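Local coordinates for protein phosphohistidine phosphatase SixA (Escherichia coli, PDB 1UJC) that removes phosphate from the phosphohistidine of the HPt domain of the ArcB sensor, acting within the multistep His-Asp phosphorelay, at residues F4-G9 / D29-M34; L13-A16 / V20-L23; V48-S51 / A56-T59; G83-V88 / L109-Y114. All coordinates share one frame; numbering follows the deposited sequence.

Contact 1 of 4, residues F4-G9 / D29-M34. With WO4 (tungstate(VI)ion), chain C.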
loop_
_atom_site.group_PDB
_atom_site.type_symbol
_atom_site.label_atom_id
_atom_site.label_comp_id
_atom_site.label_asym_id
_atom_site.label_seq_id
_atom_site.Cartn_x
_atom_site.Cartn_y
_atom_site.Cartn_z
ATOM N N PHE A 4 1.335 -4.776 4.164
ATOM C CA PHE A 4 1.544 -4.801 2.725
ATOM C C PHE A 4 1.436 -3.383 2.193
ATOM O O PHE A 4 0.351 -2.808 2.147
ATOM C CB PHE A 4 0.515 -5.698 2.040
ATOM C CG PHE A 4 0.563 -7.127 2.498
ATOM C CD1 PHE A 4 -0.247 -7.567 3.535
ATOM C CD2 PHE A 4 1.437 -8.029 1.899
ATOM C CE1 PHE A 4 -0.191 -8.886 3.972
ATOM C CE2 PHE A 4 1.500 -9.355 2.329
ATOM C CZ PHE A 4 0.685 -9.782 3.366
ATOM N N ILE A 5 2.575 -2.831 1.794
ATOM C CA ILE A 5 2.640 -1.470 1.282
ATOM C C ILE A 5 2.550 -1.475 -0.233
ATOM O O ILE A 5 3.365 -2.100 -0.916
ATOM C CB ILE A 5 3.951 -0.803 1.727
ATOM C CG1 ILE A 5 4.058 -0.873 3.256
ATOM C CG2 ILE A 5 3.999 0.638 1.237
ATOM C CD1 ILE A 5 5.362 -0.386 3.822
ATOM N N MET A 6 1.559 -0.767 -0.763
ATOM C CA MET A 6 1.355 -0.728 -2.200
ATOM C C MET A 6 1.322 0.670 -2.805
ATOM O O MET A 6 0.751 1.599 -2.238
ATOM C CB MET A 6 0.059 -1.473 -2.539
ATOM C CG MET A 6 -0.331 -1.480 -4.006
ATOM S SD MET A 6 -1.810 -2.490 -4.259
ATOM C CE MET A 6 -1.613 -2.974 -6.006
ATOM N N ARG A 7 1.958 0.811 -3.961
ATOM C CA ARG A 7 1.963 2.083 -4.672
ATOM C C ARG A 7 0.754 2.044 -5.600
ATOM O O ARG A 7 0.494 1.031 -6.247
ATOM C CB ARG A 7 3.239 2.239 -5.505
ATOM C CG ARG A 7 3.273 3.518 -6.320
ATOM C CD ARG A 7 4.529 3.594 -7.167
ATOM N NE ARG A 7 4.584 4.834 -7.930
ATOM C CZ ARG A 7 5.421 5.055 -8.938
ATOM N NH1 ARG A 7 6.281 4.116 -9.311
ATOM N NH2 ARG A 7 5.394 6.216 -9.579
ATOM N N HIS A 8 0.008 3.139 -5.649
ATOM C CA HIS A 8 -1.168 3.217 -6.499
ATOM C C HIS A 8 -0.784 2.808 -7.923
ATOM O O HIS A 8 0.389 2.857 -8.295
ATOM C CB HIS A 8 -1.707 4.645 -6.493
ATOM C CG HIS A 8 -0.814 5.618 -7.192
ATOM N ND1 HIS A 8 -0.688 5.652 -8.562
ATOM C CD2 HIS A 8 0.036 6.556 -6.711
ATOM C CE1 HIS A 8 0.202 6.568 -8.898
ATOM N NE2 HIS A 8 0.656 7.131 -7.791
ATOM N N GLY A 9 -1.777 2.407 -8.712
ATOM C CA GLY A 9 -1.520 1.986 -10.078
ATOM C C GLY A 9 -1.290 3.134 -11.045
ATOM O O GLY A 9 -1.491 4.297 -10.700
ATOM N N ASP A 29 -5.768 -2.653 -14.718
ATOM C CA ASP A 29 -5.395 -4.019 -15.061
ATOM C C ASP A 29 -4.298 -4.563 -14.154
ATOM O O ASP A 29 -4.436 -5.645 -13.583
ATOM C CB ASP A 29 -4.931 -4.108 -16.517
ATOM C CG ASP A 29 -6.004 -3.679 -17.507
ATOM O OD1 ASP A 29 -7.185 -4.044 -17.324
ATOM O OD2 ASP A 29 -5.656 -2.986 -18.484
ATOM N N GLU A 30 -3.209 -3.810 -14.016
ATOM C CA GLU A 30 -2.098 -4.250 -13.183
ATOM C C GLU A 30 -2.458 -4.314 -11.710
ATOM O O GLU A 30 -1.939 -5.159 -10.980
ATOM C CB GLU A 30 -0.892 -3.335 -13.363
ATOM C CG GLU A 30 -0.393 -3.261 -14.782
ATOM C CD GLU A 30 0.965 -2.616 -14.865
ATOM O OE1 GLU A 30 1.166 -1.574 -14.204
ATOM O OE2 GLU A 30 1.829 -3.150 -15.594
ATOM N N SER A 31 -3.335 -3.424 -11.264
ATOM C CA SER A 31 -3.729 -3.447 -9.866
ATOM C C SER A 31 -4.517 -4.720 -9.570
ATOM O O SER A 31 -4.383 -5.301 -8.493
ATOM C CB SER A 31 -4.547 -2.203 -9.517
ATOM O OG SER A 31 -3.687 -1.090 -9.326
ATOM N N ARG A 32 -5.332 -5.153 -10.532
ATOM C CA ARG A 32 -6.113 -6.377 -10.371
ATOM C C ARG A 32 -5.163 -7.569 -10.424
ATOM O O ARG A 32 -5.363 -8.575 -9.739
ATOM C CB ARG A 32 -7.169 -6.513 -11.480
ATOM C CG ARG A 32 -8.476 -5.764 -11.222
ATOM C CD ARG A 32 -9.620 -6.338 -12.073
ATOM N NE ARG A 32 -10.935 -5.962 -11.552
ATOM C CZ ARG A 32 -11.616 -4.881 -11.927
ATOM N NH1 ARG A 32 -11.115 -4.064 -12.838
ATOM N NH2 ARG A 32 -12.794 -4.609 -11.382
ATOM N N LEU A 33 -4.123 -7.438 -11.243
ATOM C CA LEU A 33 -3.120 -8.486 -11.402
ATOM C C LEU A 33 -2.440 -8.763 -10.059
ATOM O O LEU A 33 -2.312 -9.917 -9.638
ATOM C CB LEU A 33 -2.081 -8.044 -12.436
ATOM C CG LEU A 33 -1.088 -9.077 -12.974
ATOM C CD1 LEU A 33 -1.845 -10.254 -13.582
ATOM C CD2 LEU A 33 -0.202 -8.421 -14.033
ATOM N N MET A 34 -2.005 -7.698 -9.390
ATOM C CA MET A 34 -1.345 -7.819 -8.093
ATOM C C MET A 34 -2.322 -8.320 -7.028
ATOM O O MET A 34 -1.946 -9.083 -6.135
ATOM C CB MET A 34 -0.771 -6.470 -7.662
ATOM C CG MET A 34 0.388 -5.973 -8.517
ATOM S SD MET A 34 1.847 -7.035 -8.412
ATOM C CE MET A 34 2.266 -6.842 -6.705
HETATM W W WO4 C . 2.573 8.705 -7.714
HETATM O O1 WO4 C . 3.250 7.392 -6.809
HETATM O O2 WO4 C . 1.212 9.365 -6.867
HETATM O O3 WO4 C . 2.218 8.231 -9.337
HETATM O O4 WO4 C . 3.753 9.968 -7.813
#
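Two flat groups lie beside the place where Met6 and Gly9 meet Ser31 and Met34, and both offer an edge to tungstate. The His8 imidazole points NE2 at the oxyanion, 2.5 Å from the tungsten, while the Arg7 guanidinium has tungstate O1 near its plane: NE donates to O1 over 3.1 Å with an N-H...O angle of 159°. The inclined ring of His108 adjoins the His8 ring. The rotation of His8 is set by its other nitrogen, because ND1 donates almost within the ring plane to Gly9 O, 2.7 Å away at 155°.

Across the segments the contact is small and has no hydrogen bond. Met6 holds CG anti to its backbone N (chi1 178°) and runs extended, which carries CE to 4.0 Å from Met34 CB; the Met34 chain, by contrast, is bent. Gly9 CA lies 3.8 Å from Ser31 OG. Buried Ser31 OG has its hydrogen bonds elsewhere, with Gly27 O and Ser131 OG.

Strand 2-7 is thus packed on helix 25-40 where its last residue, Arg7, begins the Arg-His-Gly sequence. This is the signature of the histidine phosphatase superfamily, in which the histidine is the probable phosphate acceptor, and tungstate probably mimics phosphate.

Contact 2 of 4, residues L13-A16 / V20-L23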
loop_
_atom_site.group_PDB
_atom_site.type_symbol
_atom_site.label_atom_id
_atom_site.label_comp_id
_atom_site.label_asym_id
_atom_site.label_seq_id
_atom_site.Cartn_x
_atom_site.Cartn_y
_atom_site.Cartn_z
ATOM N N LEU A 13 -1.845 11.284 -16.671
ATOM C CA LEU A 13 -0.964 12.407 -16.382
ATOM C C LEU A 13 -1.703 13.724 -16.197
ATOM O O LEU A 13 -1.295 14.568 -15.391
ATOM C CB LEU A 13 0.072 12.563 -17.496
ATOM C CG LEU A 13 1.281 11.631 -17.397
ATOM C CD1 LEU A 13 2.154 11.778 -18.627
ATOM C CD2 LEU A 13 2.066 11.966 -16.130
ATOM N N ASP A 14 -2.794 13.902 -16.934
ATOM C CA ASP A 14 -3.543 15.145 -16.841
ATOM C C ASP A 14 -4.921 14.999 -16.204
ATOM O O ASP A 14 -5.644 14.036 -16.457
ATOM C CB ASP A 14 -3.696 15.766 -18.227
ATOM C CG ASP A 14 -3.863 17.276 -18.171
ATOM O OD1 ASP A 14 -4.544 17.837 -19.055
ATOM O OD2 ASP A 14 -3.299 17.906 -17.247
ATOM N N ALA A 15 -5.264 15.981 -15.379
ATOM C CA ALA A 15 -6.545 16.050 -14.693
ATOM C C ALA A 15 -6.698 17.489 -14.209
ATOM O O ALA A 15 -5.755 18.277 -14.291
ATOM C CB ALA A 15 -6.570 15.085 -13.509
ATOM N N ALA A 16 -7.881 17.838 -13.715
ATOM C CA ALA A 16 -8.119 19.186 -13.217
ATOM C C ALA A 16 -7.012 19.582 -12.238
ATOM O O ALA A 16 -6.612 20.745 -12.180
ATOM C CB ALA A 16 -9.480 19.254 -12.536
ATOM N N VAL A 20 -6.860 14.593 -8.001
ATOM C CA VAL A 20 -7.980 13.960 -8.687
ATOM C C VAL A 20 -7.659 13.167 -9.956
ATOM O O VAL A 20 -8.570 12.755 -10.674
ATOM C CB VAL A 20 -9.075 15.004 -8.999
ATOM C CG1 VAL A 20 -9.682 15.507 -7.701
ATOM C CG2 VAL A 20 -8.481 16.167 -9.773
ATOM N N ARG A 21 -6.375 12.941 -10.223
ATOM C CA ARG A 21 -5.972 12.179 -11.408
ATOM C C ARG A 21 -6.493 10.756 -11.260
ATOM O O ARG A 21 -6.214 10.087 -10.269
ATOM C CB ARG A 21 -4.446 12.131 -11.529
ATOM C CG ARG A 21 -3.775 13.467 -11.789
ATOM C CD ARG A 21 -2.296 13.390 -11.430
ATOM N NE ARG A 21 -1.639 12.245 -12.055
ATOM C CZ ARG A 21 -0.559 11.649 -11.564
ATOM N NH1 ARG A 21 -0.015 12.091 -10.437
ATOM N NH2 ARG A 21 -0.024 10.610 -12.196
ATOM N N PRO A 22 -7.266 10.274 -12.244
ATOM C CA PRO A 22 -7.803 8.913 -12.170
ATOM C C PRO A 22 -6.785 7.857 -12.601
ATOM O O PRO A 22 -5.714 8.177 -13.122
ATOM C CB PRO A 22 -8.997 8.971 -13.114
ATOM C CG PRO A 22 -8.479 9.867 -14.203
ATOM C CD PRO A 22 -7.799 10.985 -13.422
ATOM N N LEU A 23 -7.133 6.595 -12.388
ATOM C CA LEU A 23 -6.263 5.491 -12.764
ATOM C C LEU A 23 -6.442 5.236 -14.259
ATOM O O LEU A 23 -7.491 5.532 -14.819
ATOM C CB LEU A 23 -6.658 4.246 -11.963
ATOM C CG LEU A 23 -5.591 3.429 -11.226
ATOM C CD1 LEU A 23 -4.550 4.346 -10.581
ATOM C CD2 LEU A 23 -6.279 2.565 -10.175
#
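Ala15 and Arg21 are the closest backbone pair, with CA of Ala15 5.1 Å from CA of Arg21, yet the two pieces, which run roughly antiparallel, share no hydrogen bond and form no strand pairing. Contact therefore falls to the methyl of Ala15, which points at the second segment and settles over the root of the Arg21 side chain: Ala15 CB is 3.6 Å from Arg21 CA and 3.7 Å from Arg21 CG. The same methyl reaches Pro22 CD at 4.3 Å. Val20 presents CG2 to two methyls, approaching Ala15 CB and Ala16 CB equally, at 4.3 Å each.

Beyond CG, the Arg21 chain bends at CG-CD (chi3 51°), taking the guanidinium back along the first segment. There NE passes Leu13 O at 4.1 Å, too far for a bond; NE donates instead to Ala12 O, and NH1 forms a salt bridge with Asp18. These ties hold the Arg21 side chain, part of which comes within about 4 Å of tungstate.

This surface loop connects strand 2-7 to helix 25-40 in the sequence. Its second limb rests on helix 54-66, with Val20 on Leu54, Arg21 on Arg55 and Pro22 on Gln58.

Contact 3 of 4, residues V48-S51 / A56-T59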
loop_
_atom_site.group_PDB
_atom_site.type_symbol
_atom_site.label_atom_id
_atom_site.label_comp_id
_atom_site.label_asym_id
_atom_site.label_seq_id
_atom_site.Cartn_x
_atom_site.Cartn_y
_atom_site.Cartn_z
ATOM N N VAL A 48 -7.434 -1.923 6.074
ATOM C CA VAL A 48 -6.970 -1.196 4.905
ATOM C C VAL A 48 -6.818 0.298 5.177
ATOM O O VAL A 48 -7.734 0.946 5.687
ATOM C CB VAL A 48 -7.938 -1.394 3.726
ATOM C CG1 VAL A 48 -7.480 -0.584 2.528
ATOM C CG2 VAL A 48 -8.021 -2.868 3.382
ATOM N N LEU A 49 -5.649 0.831 4.832
ATOM C CA LEU A 49 -5.341 2.245 5.010
ATOM C C LEU A 49 -5.047 2.780 3.614
ATOM O O LEU A 49 -4.229 2.212 2.891
ATOM C CB LEU A 49 -4.114 2.412 5.909
ATOM C CG LEU A 49 -4.149 1.648 7.237
ATOM C CD1 LEU A 49 -2.846 1.870 7.999
ATOM C CD2 LEU A 49 -5.335 2.115 8.066
ATOM N N VAL A 50 -5.709 3.863 3.229
ATOM C CA VAL A 50 -5.514 4.414 1.893
ATOM C C VAL A 50 -5.377 5.933 1.851
ATOM O O VAL A 50 -5.924 6.642 2.692
ATOM C CB VAL A 50 -6.689 3.998 0.970
ATOM C CG1 VAL A 50 -7.996 4.577 1.501
ATOM C CG2 VAL A 50 -6.430 4.454 -0.463
ATOM N N SER A 51 -4.631 6.417 0.863
ATOM C CA SER A 51 -4.436 7.843 0.660
ATOM C C SER A 51 -5.755 8.446 0.187
ATOM O O SER A 51 -6.550 7.775 -0.465
ATOM C CB SER A 51 -3.367 8.081 -0.404
ATOM O OG SER A 51 -3.454 9.397 -0.916
ATOM N N ALA A 56 -5.243 6.540 -5.418
ATOM C CA ALA A 56 -5.040 5.547 -4.369
ATOM C C ALA A 56 -6.357 4.808 -4.111
ATOM O O ALA A 56 -6.407 3.577 -4.111
ATOM C CB ALA A 56 -4.550 6.223 -3.090
ATOM N N GLU A 57 -7.426 5.571 -3.911
ATOM C CA GLU A 57 -8.737 4.995 -3.655
ATOM C C GLU A 57 -9.200 4.092 -4.803
ATOM O O GLU A 57 -9.786 3.039 -4.567
ATOM C CB GLU A 57 -9.754 6.120 -3.408
ATOM C CG GLU A 57 -9.357 7.053 -2.268
ATOM C CD GLU A 57 -10.316 8.219 -2.076
ATOM O OE1 GLU A 57 -10.838 8.738 -3.088
ATOM O OE2 GLU A 57 -10.528 8.631 -0.915
ATOM N N GLN A 58 -8.930 4.494 -6.041
ATOM C CA GLN A 58 -9.340 3.696 -7.187
ATOM C C GLN A 58 -8.534 2.400 -7.242
ATOM O O GLN A 58 -9.054 1.353 -7.617
ATOM C CB GLN A 58 -9.150 4.475 -8.484
ATOM C CG GLN A 58 -10.052 3.981 -9.596
ATOM C CD GLN A 58 -9.791 4.667 -10.917
ATOM O OE1 GLN A 58 -9.300 5.794 -10.961
ATOM N NE2 GLN A 58 -10.138 3.994 -12.006
ATOM N N THR A 59 -7.259 2.478 -6.878
ATOM C CA THR A 59 -6.423 1.287 -6.860
ATOM C C THR A 59 -7.053 0.323 -5.856
ATOM O O THR A 59 -7.135 -0.884 -6.097
ATOM C CB THR A 59 -4.989 1.624 -6.418
ATOM O OG1 THR A 59 -4.355 2.424 -7.425
ATOM C CG2 THR A 59 -4.188 0.352 -6.202
#
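Van der Waals contact dominates between Val50 and Ser51 on one side and Ala56 and Glu57 on the other. The CG2 branch of Val50, anti to its backbone N and aimed at the helix, does the touching. Val50 CG2 lies 3.7 Å from Ala56 CB and equally far from Ala56 C. Val50 CG2 is also 3.8 Å from Glu57 N, so this one methyl spans the Ala56-Glu57 peptide. The methyl of Ala56 is wedged between Val50 and Ser51. Ala56 CB stands 3.5 Å from Ser51 CB, tighter than carbons usually pack, consistent with the close approach of the first turn of the helix to the residue after the strand.

The polar atoms form no bond across the segments. Ser51 O lies near the aliphatic part of Glu57, 3.4 Å from its CG; the Glu57 chain is extended beyond CG, and its carboxylate OE2 remains 4.1 Å from Ser51 O. The buried hydroxyl of Ser51, anti to the backbone N (chi1 162°), turns from the helix segment to other partners. OG is bonded to His108 NE2 and Phe53 N, and because His108 ND1 donates to tungstate, Ser51 is a second-shell residue that probably helps to orient the imidazole.

The contact closes the short loop from strand 47-50 into helix 54-66, the first half of a beta-alpha-beta unit completed by strand 74-75. Ile106 of the adjacent strand 102-107 touches both Val50 and Ala56, while Thr59, one turn on, reaches Ser31 of helix 25-40.

Contact 4 of 4, residues G83-V88 / L109-Y114. With WO4 (tungstate(VI)ion), chain C.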
loop_
_atom_site.group_PDB
_atom_site.type_symbol
_atom_site.label_atom_id
_atom_site.label_comp_id
_atom_site.label_asym_id
_atom_site.label_seq_id
_atom_site.Cartn_x
_atom_site.Cartn_y
_atom_site.Cartn_z
ATOM N N GLY A 83 2.968 12.868 2.962
ATOM C CA GLY A 83 2.611 12.383 4.281
ATOM C C GLY A 83 3.773 12.220 5.238
ATOM O O GLY A 83 4.913 11.995 4.833
ATOM N N ASP A 84 3.467 12.329 6.525
ATOM C CA ASP A 84 4.467 12.201 7.575
ATOM C C ASP A 84 4.685 10.719 7.881
ATOM O O ASP A 84 3.856 10.084 8.539
ATOM C CB ASP A 84 3.984 12.937 8.821
ATOM C CG ASP A 84 5.036 13.000 9.897
ATOM O OD1 ASP A 84 5.365 14.121 10.336
ATOM O OD2 ASP A 84 5.535 11.935 10.304
ATOM N N VAL A 85 5.794 10.170 7.395
ATOM C CA VAL A 85 6.094 8.757 7.595
ATOM C C VAL A 85 6.125 8.379 9.073
ATOM O O VAL A 85 5.891 7.225 9.434
ATOM C CB VAL A 85 7.443 8.369 6.938
ATOM C CG1 VAL A 85 8.609 8.862 7.788
ATOM C CG2 VAL A 85 7.512 6.867 6.745
ATOM N N GLY A 86 6.409 9.355 9.926
ATOM C CA GLY A 86 6.454 9.086 11.351
ATOM C C GLY A 86 5.083 8.741 11.896
ATOM O O GLY A 86 4.935 7.799 12.674
ATOM N N LEU A 87 4.080 9.511 11.484
ATOM C CA LEU A 87 2.713 9.293 11.932
ATOM C C LEU A 87 2.147 8.007 11.333
ATOM O O LEU A 87 1.363 7.313 11.969
ATOM C CB LEU A 87 1.833 10.490 11.553
ATOM C CG LEU A 87 2.144 11.829 12.234
ATOM C CD1 LEU A 87 1.238 12.920 11.667
ATOM C CD2 LEU A 87 1.949 11.706 13.740
ATOM N N VAL A 88 2.545 7.690 10.106
ATOM C CA VAL A 88 2.075 6.464 9.478
ATOM C C VAL A 88 2.644 5.299 10.286
ATOM O O VAL A 88 1.939 4.348 10.624
ATOM C CB VAL A 88 2.559 6.355 8.016
ATOM C CG1 VAL A 88 2.094 5.039 7.418
ATOM C CG2 VAL A 88 2.021 7.529 7.203
ATOM N N LEU A 109 4.600 7.510 -4.138
ATOM C CA LEU A 109 6.023 7.786 -4.015
ATOM C C LEU A 109 5.945 9.226 -3.518
ATOM O O LEU A 109 5.010 9.947 -3.861
ATOM C CB LEU A 109 6.718 7.795 -5.378
ATOM C CG LEU A 109 6.822 6.554 -6.263
ATOM C CD1 LEU A 109 7.439 6.966 -7.594
ATOM C CD2 LEU A 109 7.659 5.493 -5.586
ATOM N N PRO A 110 6.920 9.670 -2.720
ATOM C CA PRO A 110 8.080 8.907 -2.262
ATOM C C PRO A 110 7.802 8.236 -0.920
ATOM O O PRO A 110 8.641 7.490 -0.403
ATOM C CB PRO A 110 9.147 9.980 -2.151
ATOM C CG PRO A 110 8.364 11.118 -1.566
ATOM C CD PRO A 110 7.054 11.092 -2.350
ATOM N N LEU A 111 6.618 8.501 -0.373
ATOM C CA LEU A 111 6.220 7.954 0.922
ATOM C C LEU A 111 6.392 6.442 1.082
ATOM O O LEU A 111 6.931 5.986 2.086
ATOM C CB LEU A 111 4.768 8.338 1.230
ATOM C CG LEU A 111 4.160 7.801 2.532
ATOM C CD1 LEU A 111 5.149 7.917 3.671
ATOM C CD2 LEU A 111 2.884 8.570 2.840
ATOM N N VAL A 112 5.947 5.670 0.097
ATOM C CA VAL A 112 6.047 4.215 0.181
ATOM C C VAL A 112 7.475 3.736 0.406
ATOM O O VAL A 112 7.710 2.822 1.198
ATOM C CB VAL A 112 5.457 3.538 -1.077
ATOM C CG1 VAL A 112 3.961 3.806 -1.148
ATOM C CG2 VAL A 112 6.150 4.053 -2.326
ATOM N N GLY A 113 8.427 4.358 -0.282
ATOM C CA GLY A 113 9.818 3.976 -0.116
ATOM C C GLY A 113 10.324 4.295 1.281
ATOM O O GLY A 113 10.918 3.437 1.947
ATOM N N TYR A 114 10.085 5.529 1.730
ATOM C CA TYR A 114 10.520 5.971 3.052
ATOM C C TYR A 114 9.836 5.185 4.166
ATOM O O TYR A 114 10.431 4.935 5.215
ATOM C CB TYR A 114 10.223 7.461 3.261
ATOM C CG TYR A 114 10.840 8.381 2.237
ATOM C CD1 TYR A 114 12.183 8.267 1.881
ATOM C CD2 TYR A 114 10.081 9.384 1.635
ATOM C CE1 TYR A 114 12.754 9.131 0.945
ATOM C CE2 TYR A 114 10.642 10.251 0.704
ATOM C CZ TYR A 114 11.978 10.121 0.364
ATOM O OH TYR A 114 12.533 11.004 -0.541
HETATM W W WO4 C . 2.573 8.705 -7.714
HETATM O O1 WO4 C . 3.250 7.392 -6.809
HETATM O O2 WO4 C . 1.212 9.365 -6.867
HETATM O O3 WO4 C . 2.218 8.231 -9.337
HETATM O O4 WO4 C . 3.753 9.968 -7.813
#
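Val85 lays its CG2 methyl over the start of helix 111-119, touching both Leu111 and the backbone of Tyr114. CG2 is 4.0 Å from Leu111 CD1 and 3.8 Å from Tyr114 O, so the methyl sits alongside one turn of the opposite helix. The placement follows from chi1 of 76°, which puts this branch anti to the backbone N. The Tyr114 ring leads away; of its side chain CB comes nearest, 4.5 Å from Val85 CG2.

Leu111 answers with both branches. While CD1 meets Val85, CD2 lies 4.1 Å from Gly83 CA. Immediately after Gly83, Asp84 is the N-cap of helix 85-98: OD2 accepts from Leu87 N at 3.1 Å, approached from above the carboxylate plane, and more weakly from Gly86 N. Helix 85-98 therefore begins with a cap on the Leu87 amide, and a weak one on Gly86, next to the Gly83-Leu111 contact.

At the N-terminal end of segment 109-114, Leu109 N donates to tungstate O1 over 3.0 Å in a nearly straight bond of 171°, and a cis peptide follows, leading into Pro110 and the helix.

No polar bond joins the two segments, so their fit rests on van der Waals contact, mostly of methyls, while the hydrogen bonds go to the helix cap and the oxyanion, where a backbone amide would probably bind phosphate likewise.

How the contacts relate
From the N terminus, contact 1 opens on strand 2-7 and closes on helix 25-40. Contact 2 falls wholly within that connection, pinching a short surface excursion. Contact 3 then begins after contact 1 has closed, joining strand 47-50 to helix 54-66 across a short loop. Contact 4 comes last, bringing together helices 85-98 and 111-119, which strand 102-107 separates in the sequence. No loops cross. Helix 54-66 links the first three: Thr59 OG1 bonds Gly9 N (2.9 Å) and Gln58 OE1 bonds Leu23 N (2.7 Å). Contacts 1 and 4, centres about 17 Å apart, meet through Ile5 and Val112 and supply Arg7, His8 and Leu109 to one tungstate.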